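Local coordinates for stress-induced-phosphoprotein 1 (PDB 4GCN) that binds Hsp70 and Hsp90 as a co-chaperone, through tetratricopeptide-repeat domains of which this is the N-terminal one, and inhibits the Hsp90 ATPase, at residues A17-K22 and Y52-K57; S40-Y45 and T75-K80; K67-G72 and K84-A89. All coordinates share one frame; numbering follows the deposited sequence. Where two conformers were deposited one is given.

Contact 1: residues A17-K22 and Y52-K57; sequences AAYKQK and YFEEKK
Lys22 and Glu54 meet as a salt bridge, with Lys22 NZ 2.8 Å from Glu54 OE2. It belongs to one of two deposited conformers of Glu54. The ammonium uses the syn lone pair of OE2, the one on the side of OE1. The two chains cross at about a right angle. Glu54 has CG anti to its backbone N (chi1 -163°) and runs on extended, which carries the carboxylate across to segment 17-22. Lys22 reaches it differently: its chain bends at chi2 and chi4, and CE also comes close to OE2.

The other oxygen, Glu54 OE1, lies obliquely to the Tyr19 ring, 3.6 Å from Tyr19 OH. Ring and carboxylate planes are 76° apart. A water donates to OE1 and to Tyr19 O, accepts from Lys22 NZ, and lies above one face of the tyrosine ring. Lys22 thus holds OE2 directly and reaches OE1 through that water.

Lys22 has positive phi and is the C-prime residue of the Schellman motif that ends helix 3-20. Lys56 holds a matching place after helix 42-54. The contact therefore joins two helix ends at the surface, one from TPR 1 and one from TPR 2. Helix 24-37 lies beside both: Tyr31 touches Tyr19 and Phe24 touches Glu54. The Tyr19 side chain also rests on Ala50 and Val51 of helix 42-54.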
# COMPACT_ATOMS: atom_id res chain seq x y z
N ALA A 17 14.53 -5.07 -5.15
CA ALA A 17 15.97 -4.80 -5.24
C ALA A 17 16.26 -3.37 -5.79
O ALA A 17 17.19 -2.72 -5.33
CB ALA A 17 16.72 -5.89 -6.06
N ALA A 18 15.48 -2.92 -6.77
CA ALA A 18 15.56 -1.54 -7.25
C ALA A 18 15.12 -0.57 -6.13
O ALA A 18 15.72 0.47 -5.92
CB ALA A 18 14.69 -1.35 -8.48
N TYR A 19 14.03 -0.91 -5.46
CA TYR A 19 13.47 -0.06 -4.43
C TYR A 19 14.46 0.16 -3.33
O TYR A 19 14.61 1.29 -2.87
CB TYR A 19 12.21 -0.66 -3.85
CG TYR A 19 11.59 0.11 -2.69
CD1 TYR A 19 11.22 1.45 -2.82
CD2 TYR A 19 11.32 -0.51 -1.47
CE1 TYR A 19 10.61 2.15 -1.77
CE2 TYR A 19 10.69 0.19 -0.43
CZ TYR A 19 10.36 1.51 -0.59
OH TYR A 19 9.81 2.20 0.43
N LYS A 20 15.20 -0.89 -2.98
CA LYS A 20 16.23 -0.83 -1.96
C LYS A 20 17.41 0.07 -2.33
O LYS A 20 18.11 0.57 -1.45
CB LYS A 20 16.77 -2.24 -1.69
CG LYS A 20 15.79 -3.14 -0.97
CD LYS A 20 16.46 -4.50 -0.85
CE LYS A 20 15.57 -5.52 -0.16
NZ LYS A 20 16.38 -6.79 -0.16
N GLN A 21 17.62 0.30 -3.61
CA GLN A 21 18.71 1.21 -4.05
C GLN A 21 18.19 2.62 -4.34
O GLN A 21 18.94 3.48 -4.83
CB GLN A 21 19.42 0.70 -5.29
CG GLN A 21 20.09 -0.63 -5.06
CD GLN A 21 20.66 -1.18 -6.33
OE1 GLN A 21 21.75 -0.83 -6.71
NE2 GLN A 21 19.91 -2.06 -6.97
N LYS A 22 16.92 2.83 -4.05
CA LYS A 22 16.28 4.10 -4.35
C LYS A 22 16.24 4.36 -5.83
O LYS A 22 16.24 5.52 -6.27
CB LYS A 22 17.00 5.25 -3.65
CG LYS A 22 16.44 5.69 -2.34
CD LYS A 22 16.63 4.75 -1.21
CE LYS A 22 16.68 5.52 0.13
NZ LYS A 22 15.72 4.81 1.06
N TYR A 52 5.60 5.18 -4.29
CA TYR A 52 5.01 6.50 -4.51
C TYR A 52 5.16 7.41 -3.30
O TYR A 52 5.46 8.56 -3.46
CB TYR A 52 3.54 6.44 -4.91
CG TYR A 52 3.26 5.99 -6.33
CD1 TYR A 52 3.93 6.59 -7.42
CD2 TYR A 52 2.34 4.98 -6.60
CE1 TYR A 52 3.62 6.24 -8.73
CE2 TYR A 52 2.07 4.59 -7.88
CZ TYR A 52 2.72 5.19 -8.93
OH TYR A 52 2.46 4.75 -10.18
N PHE A 53 5.02 6.87 -2.11
CA PHE A 53 5.13 7.64 -0.91
C PHE A 53 6.55 8.20 -0.76
O PHE A 53 6.70 9.38 -0.46
CB PHE A 53 4.79 6.75 0.32
CG PHE A 53 4.70 7.49 1.60
CD1 PHE A 53 3.48 7.93 2.04
CD2 PHE A 53 5.82 7.74 2.36
CE1 PHE A 53 3.38 8.62 3.23
CE2 PHE A 53 5.75 8.42 3.54
CZ PHE A 53 4.51 8.87 3.97
N GLU A 54 7.57 7.37 -1.03
CA GLU A 54 8.98 7.85 -0.94
C GLU A 54 9.29 8.87 -2.01
O GLU A 54 10.12 9.73 -1.75
CB GLU A 54 10.06 6.74 -0.91
CG GLU A 54 11.42 7.26 -0.41
CD GLU A 54 12.41 6.19 0.07
OE1 GLU A 54 11.98 5.06 0.31
OE2 GLU A 54 13.64 6.50 0.22
N GLU A 55 8.61 8.80 -3.16
CA GLU A 55 8.72 9.78 -4.24
C GLU A 55 7.98 11.08 -3.99
O GLU A 55 8.04 12.02 -4.81
CB GLU A 55 8.12 9.17 -5.53
CG GLU A 55 8.97 8.12 -6.21
CD GLU A 55 8.32 7.62 -7.49
OE1 GLU A 55 8.84 7.93 -8.58
OE2 GLU A 55 7.28 6.97 -7.43
N LYS A 56 7.23 11.12 -2.90
CA LYS A 56 6.34 12.23 -2.55
C LYS A 56 5.17 12.38 -3.55
O LYS A 56 4.61 13.47 -3.70
CB LYS A 56 7.12 13.53 -2.39
CG LYS A 56 8.17 13.52 -1.32
CD LYS A 56 8.80 14.90 -1.25
CE LYS A 56 9.53 15.16 0.04
NZ LYS A 56 10.55 14.11 0.21
N LYS A 57 4.84 11.29 -4.23
CA LYS A 57 3.64 11.23 -5.08
C LYS A 57 2.52 10.75 -4.18
O LYS A 57 2.11 9.60 -4.26
CB LYS A 57 3.90 10.27 -6.27
CG LYS A 57 4.96 10.85 -7.22
CD LYS A 57 5.21 10.02 -8.46
CE LYS A 57 6.40 10.63 -9.18
NZ LYS A 57 6.60 9.98 -10.47
O HOH W 1 13.83 2.77 -0.34
O HOH W 2 11.95 3.08 1.76

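Contact 2: residues S40-Y45 and T75-K80; sequences SNITFY and TRADYK
Two loops of the TPR array meet here, each leading into the first helix of a helical hairpin. Segment 40-45 enters helix 42-54 and segment 75-80 enters helix 79-95. Thr75 turns its methyl CG2 to the first loop, 3.4 Å from Ser40 O and 3.9 Å from Ser40 CB. CG2 lies anti to the carbonyl carbon of Thr75. The hydroxyl takes the other branch (chi1 65°), where it bonds Val71 O and accepts from a water. That water also donates to Ser40 O and accepts from Ile42 N, so it ties the two loops together through one side chain and the backbone.

Farther along, Ile42 CG2 meets Ala77 CB at 4.2 Å, while Leu81 and Ile82 of helix 79-95 also touch Ile42.

Both helices begin with a side-chain cap. Asn41 OD1 accepts from Thr43 N at 3.0 Å, with the donor tilted 32° from the carbonyl plane. Asp78 OD1 accepts from Lys80 N at 2.9 Å and from Lys80 NZ at 2.7 Å. These two donors approach from opposite faces of the carboxylate.

The direct contact is van der Waals packing: a methyl on a carbonyl oxygen and on Ser40 CB, and a methyl on a methyl. Polar linkage passes through water. The negative charge of Asp78 probably suits the start of helix 79-95, and its salt bridge with Lys80 should partly balance that charge.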
# COMPACT_ATOMS: atom_id res chain seq x y z
N SER A 40 -4.05 -10.14 -8.88
CA SER A 40 -4.80 -10.53 -7.71
C SER A 40 -3.99 -10.50 -6.42
O SER A 40 -4.51 -10.84 -5.36
CB SER A 40 -5.33 -11.96 -7.91
OG SER A 40 -4.32 -12.96 -7.72
N ASN A 41 -2.72 -10.12 -6.51
CA ASN A 41 -1.82 -10.14 -5.33
C ASN A 41 -1.65 -8.74 -4.71
O ASN A 41 -0.99 -7.82 -5.25
CB ASN A 41 -0.49 -10.76 -5.71
CG ASN A 41 0.44 -10.98 -4.51
OD1 ASN A 41 0.27 -10.37 -3.48
ND2 ASN A 41 1.43 -11.88 -4.68
N ILE A 42 -2.27 -8.58 -3.54
CA ILE A 42 -2.23 -7.31 -2.80
C ILE A 42 -0.82 -6.75 -2.59
O ILE A 42 -0.63 -5.54 -2.63
CB ILE A 42 -2.94 -7.44 -1.42
CG1 ILE A 42 -3.22 -6.05 -0.78
CG2 ILE A 42 -2.09 -8.26 -0.39
CD1 ILE A 42 -4.11 -6.11 0.47
N THR A 43 0.15 -7.61 -2.35
CA THR A 43 1.52 -7.18 -2.04
C THR A 43 2.04 -6.19 -3.11
O THR A 43 2.72 -5.24 -2.79
CB THR A 43 2.48 -8.37 -2.03
OG1 THR A 43 2.02 -9.32 -1.07
CG2 THR A 43 3.90 -7.95 -1.67
N PHE A 44 1.66 -6.40 -4.36
CA PHE A 44 2.24 -5.55 -5.45
C PHE A 44 1.71 -4.13 -5.37
O PHE A 44 2.43 -3.16 -5.70
CB PHE A 44 1.97 -6.13 -6.84
CG PHE A 44 2.34 -7.58 -7.01
CD1 PHE A 44 3.35 -8.20 -6.24
CD2 PHE A 44 1.66 -8.36 -7.95
CE1 PHE A 44 3.64 -9.54 -6.40
CE2 PHE A 44 1.96 -9.67 -8.12
CZ PHE A 44 2.92 -10.29 -7.33
N TYR A 45 0.44 -4.02 -5.00
CA TYR A 45 -0.24 -2.72 -4.85
C TYR A 45 0.27 -1.95 -3.65
O TYR A 45 0.62 -0.73 -3.78
CB TYR A 45 -1.75 -2.89 -4.83
CG TYR A 45 -2.28 -3.57 -6.04
CD1 TYR A 45 -2.58 -2.85 -7.20
CD2 TYR A 45 -2.52 -4.91 -6.05
CE1 TYR A 45 -3.12 -3.47 -8.31
CE2 TYR A 45 -3.05 -5.53 -7.17
CZ TYR A 45 -3.34 -4.79 -8.30
OH TYR A 45 -3.84 -5.40 -9.41
N THR A 75 -10.10 -10.80 -3.09
CA THR A 75 -9.34 -12.03 -3.08
C THR A 75 -9.27 -12.66 -1.68
O THR A 75 -8.63 -13.71 -1.49
CB THR A 75 -7.90 -11.78 -3.56
OG1 THR A 75 -7.19 -10.93 -2.65
CG2 THR A 75 -7.88 -11.15 -5.01
N ARG A 76 -9.92 -12.03 -0.70
CA ARG A 76 -9.90 -12.50 0.68
C ARG A 76 -8.49 -12.59 1.19
O ARG A 76 -8.14 -13.54 1.90
CB ARG A 76 -10.55 -13.86 0.80
CG ARG A 76 -11.94 -13.96 0.13
CD ARG A 76 -13.03 -13.28 0.92
NE ARG A 76 -13.00 -13.62 2.36
CZ ARG A 76 -13.75 -14.55 2.96
NH1 ARG A 76 -13.61 -14.75 4.28
NH2 ARG A 76 -14.63 -15.26 2.28
N ALA A 77 -7.67 -11.61 0.83
CA ALA A 77 -6.31 -11.54 1.37
C ALA A 77 -6.27 -11.30 2.91
O ALA A 77 -7.26 -10.94 3.56
CB ALA A 77 -5.49 -10.44 0.65
N ASP A 78 -5.08 -11.46 3.47
CA ASP A 78 -4.90 -11.29 4.88
C ASP A 78 -5.37 -9.87 5.23
O ASP A 78 -4.87 -8.87 4.67
CB ASP A 78 -3.42 -11.51 5.24
CG ASP A 78 -3.13 -11.32 6.70
OD1 ASP A 78 -4.01 -10.83 7.45
OD2 ASP A 78 -1.99 -11.66 7.07
N TYR A 79 -6.38 -9.80 6.09
CA TYR A 79 -6.97 -8.51 6.47
C TYR A 79 -5.93 -7.55 7.09
O TYR A 79 -6.13 -6.33 7.03
CB TYR A 79 -8.17 -8.74 7.42
CG TYR A 79 -7.76 -9.19 8.80
CD1 TYR A 79 -7.55 -8.28 9.81
CD2 TYR A 79 -7.57 -10.56 9.10
CE1 TYR A 79 -7.17 -8.71 11.08
CE2 TYR A 79 -7.18 -10.99 10.38
CZ TYR A 79 -7.00 -10.06 11.38
OH TYR A 79 -6.59 -10.45 12.64
N LYS A 80 -4.86 -8.08 7.68
CA LYS A 80 -3.78 -7.24 8.24
C LYS A 80 -3.06 -6.41 7.18
O LYS A 80 -2.62 -5.30 7.44
CB LYS A 80 -2.83 -8.03 9.15
CG LYS A 80 -3.57 -8.67 10.33
CD LYS A 80 -2.83 -9.62 11.27
CE LYS A 80 -2.30 -10.94 10.63
NZ LYS A 80 -3.29 -11.77 9.84
O HOH W 3 -4.25 -10.62 -2.49

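Contact 3: residues K67-G72 and K84-A89; sequences KAVEVG and KAMSRA
Ala68 and Ala85 face each other methyl to methyl, with their CB atoms 3.7 Å apart. These small bumps lie where helices 58-74 and 79-95 come near each other, joining TPR 2 to TPR 3 inside the repeat stack. The two CA atoms are 6.4 Å apart, and the axes of the short segments approach to 9.4 Å. The segments run nearly antiparallel, with 163° between their directions.

Val69 supplies the larger bump. Its CB points toward the other helix, and its two methyls divide the work. CG2 enters the hollow between Ala85 and Met86, 4.1 Å from Ala85 CB and 3.9 Å from Met86 CG. CG1 turns to the end of the methionine chain and lies 4.1 Å from Met86 CE. At chi1 169° CG1 points away from the valine's own N, and CG2 is left facing the base of Met86.

Met86 borders this hollow with a long wall. Its CB does not aim straight at helix 58-74, but the chain is extended beyond CG and brings CE back to Val69. The two side chains cross at about a right angle, and the forked valine touches the methionine chain near both its ends. Met86 also touches Trp105, Ser109 and Glu112 of helix 99-112, and Asn46 of helix 42-54 touches both alanines.

All four side chains are buried and meet through carbon atoms alone. The contact between these segments thus depends on close fit and the exclusion of water.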
# COMPACT_ATOMS: atom_id res chain seq x y z
N LYS A 67 -6.60 0.63 -4.49
CA LYS A 67 -6.45 -0.63 -5.23
C LYS A 67 -6.14 -1.85 -4.29
O LYS A 67 -6.82 -2.85 -4.37
CB LYS A 67 -5.41 -0.52 -6.37
CG LYS A 67 -5.86 0.22 -7.62
CD LYS A 67 -4.65 0.40 -8.55
CE LYS A 67 -4.91 1.21 -9.80
NZ LYS A 67 -6.28 1.00 -10.35
N ALA A 68 -5.19 -1.72 -3.37
CA ALA A 68 -4.87 -2.80 -2.46
C ALA A 68 -6.09 -3.26 -1.67
O ALA A 68 -6.32 -4.44 -1.50
CB ALA A 68 -3.72 -2.36 -1.51
N VAL A 69 -6.84 -2.30 -1.15
CA VAL A 69 -8.01 -2.59 -0.36
C VAL A 69 -9.02 -3.34 -1.22
O VAL A 69 -9.58 -4.37 -0.77
CB VAL A 69 -8.67 -1.31 0.22
CG1 VAL A 69 -10.04 -1.60 0.83
CG2 VAL A 69 -7.78 -0.64 1.22
N GLU A 70 -9.27 -2.87 -2.43
CA GLU A 70 -10.27 -3.48 -3.29
C GLU A 70 -9.87 -4.93 -3.65
O GLU A 70 -10.67 -5.89 -3.55
CB GLU A 70 -10.40 -2.64 -4.56
CG GLU A 70 -11.55 -3.00 -5.45
CD GLU A 70 -11.63 -2.06 -6.64
OE1 GLU A 70 -11.40 -0.83 -6.48
OE2 GLU A 70 -11.90 -2.57 -7.73
N VAL A 71 -8.62 -5.07 -4.07
CA VAL A 71 -8.04 -6.35 -4.43
C VAL A 71 -8.00 -7.29 -3.22
O VAL A 71 -8.27 -8.50 -3.37
CB VAL A 71 -6.60 -6.14 -5.02
CG1 VAL A 71 -5.83 -7.47 -5.08
CG2 VAL A 71 -6.75 -5.49 -6.39
N GLY A 72 -7.59 -6.77 -2.08
CA GLY A 72 -7.48 -7.54 -0.85
C GLY A 72 -8.82 -8.10 -0.45
O GLY A 72 -8.93 -9.27 -0.04
N LYS A 84 -2.79 -2.34 6.67
CA LYS A 84 -1.56 -1.62 6.29
C LYS A 84 -1.80 -0.66 5.14
O LYS A 84 -1.31 0.46 5.22
CB LYS A 84 -0.46 -2.55 5.91
CG LYS A 84 0.85 -1.84 5.55
CD LYS A 84 2.03 -2.83 5.50
CE LYS A 84 1.92 -3.81 4.30
NZ LYS A 84 2.97 -4.88 4.35
N ALA A 85 -2.58 -1.05 4.13
CA ALA A 85 -2.87 -0.18 3.01
C ALA A 85 -3.60 1.04 3.52
O ALA A 85 -3.33 2.16 3.07
CB ALA A 85 -3.72 -0.87 1.91
N MET A 86 -4.55 0.80 4.42
CA MET A 86 -5.37 1.87 4.99
C MET A 86 -4.55 2.90 5.78
O MET A 86 -4.69 4.10 5.57
CB MET A 86 -6.50 1.27 5.83
CG MET A 86 -7.54 0.59 4.95
SD MET A 86 -8.63 -0.35 6.03
CE MET A 86 -9.90 -0.87 4.83
N SER A 87 -3.63 2.46 6.63
CA SER A 87 -2.80 3.37 7.38
C SER A 87 -1.85 4.13 6.45
O SER A 87 -1.54 5.30 6.70
CB SER A 87 -1.96 2.62 8.41
OG SER A 87 -2.69 1.53 8.93
N ARG A 88 -1.36 3.43 5.42
CA ARG A 88 -0.45 4.09 4.46
C ARG A 88 -1.18 5.22 3.77
O ARG A 88 -0.64 6.33 3.61
CB ARG A 88 0.13 3.11 3.42
CG ARG A 88 1.06 3.86 2.44
CD ARG A 88 2.01 3.01 1.62
NE ARG A 88 3.03 2.35 2.45
CZ ARG A 88 3.18 1.03 2.51
NH1 ARG A 88 2.34 0.21 1.86
NH2 ARG A 88 4.17 0.53 3.25
N ALA A 89 -2.41 4.95 3.33
CA ALA A 89 -3.24 5.98 2.79
C ALA A 89 -3.44 7.16 3.76
O ALA A 89 -3.46 8.30 3.28
CB ALA A 89 -4.64 5.42 2.39

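Overall arrangement
The three contacts follow the stacking of helical hairpins in the TPR domain. Contact 3 is the core one, near the centre of the chain and wholly apolar. Contact 1 is on the surface and is polar, with a salt bridge and water. Contact 2 is intermediate: partly buried, with methyl packing beside a bridging water. Contacts 1 and 2 share helix 42-54, one at its end and one at its start, on opposite sides of the chain's centre, about 20 Å between their centres. Contacts 2 and 3 share helix 79-95 and touch, with Ala77 N 2.8 Å from Gly72 O, a probable hydrogen bond. Contact 1 touches neither.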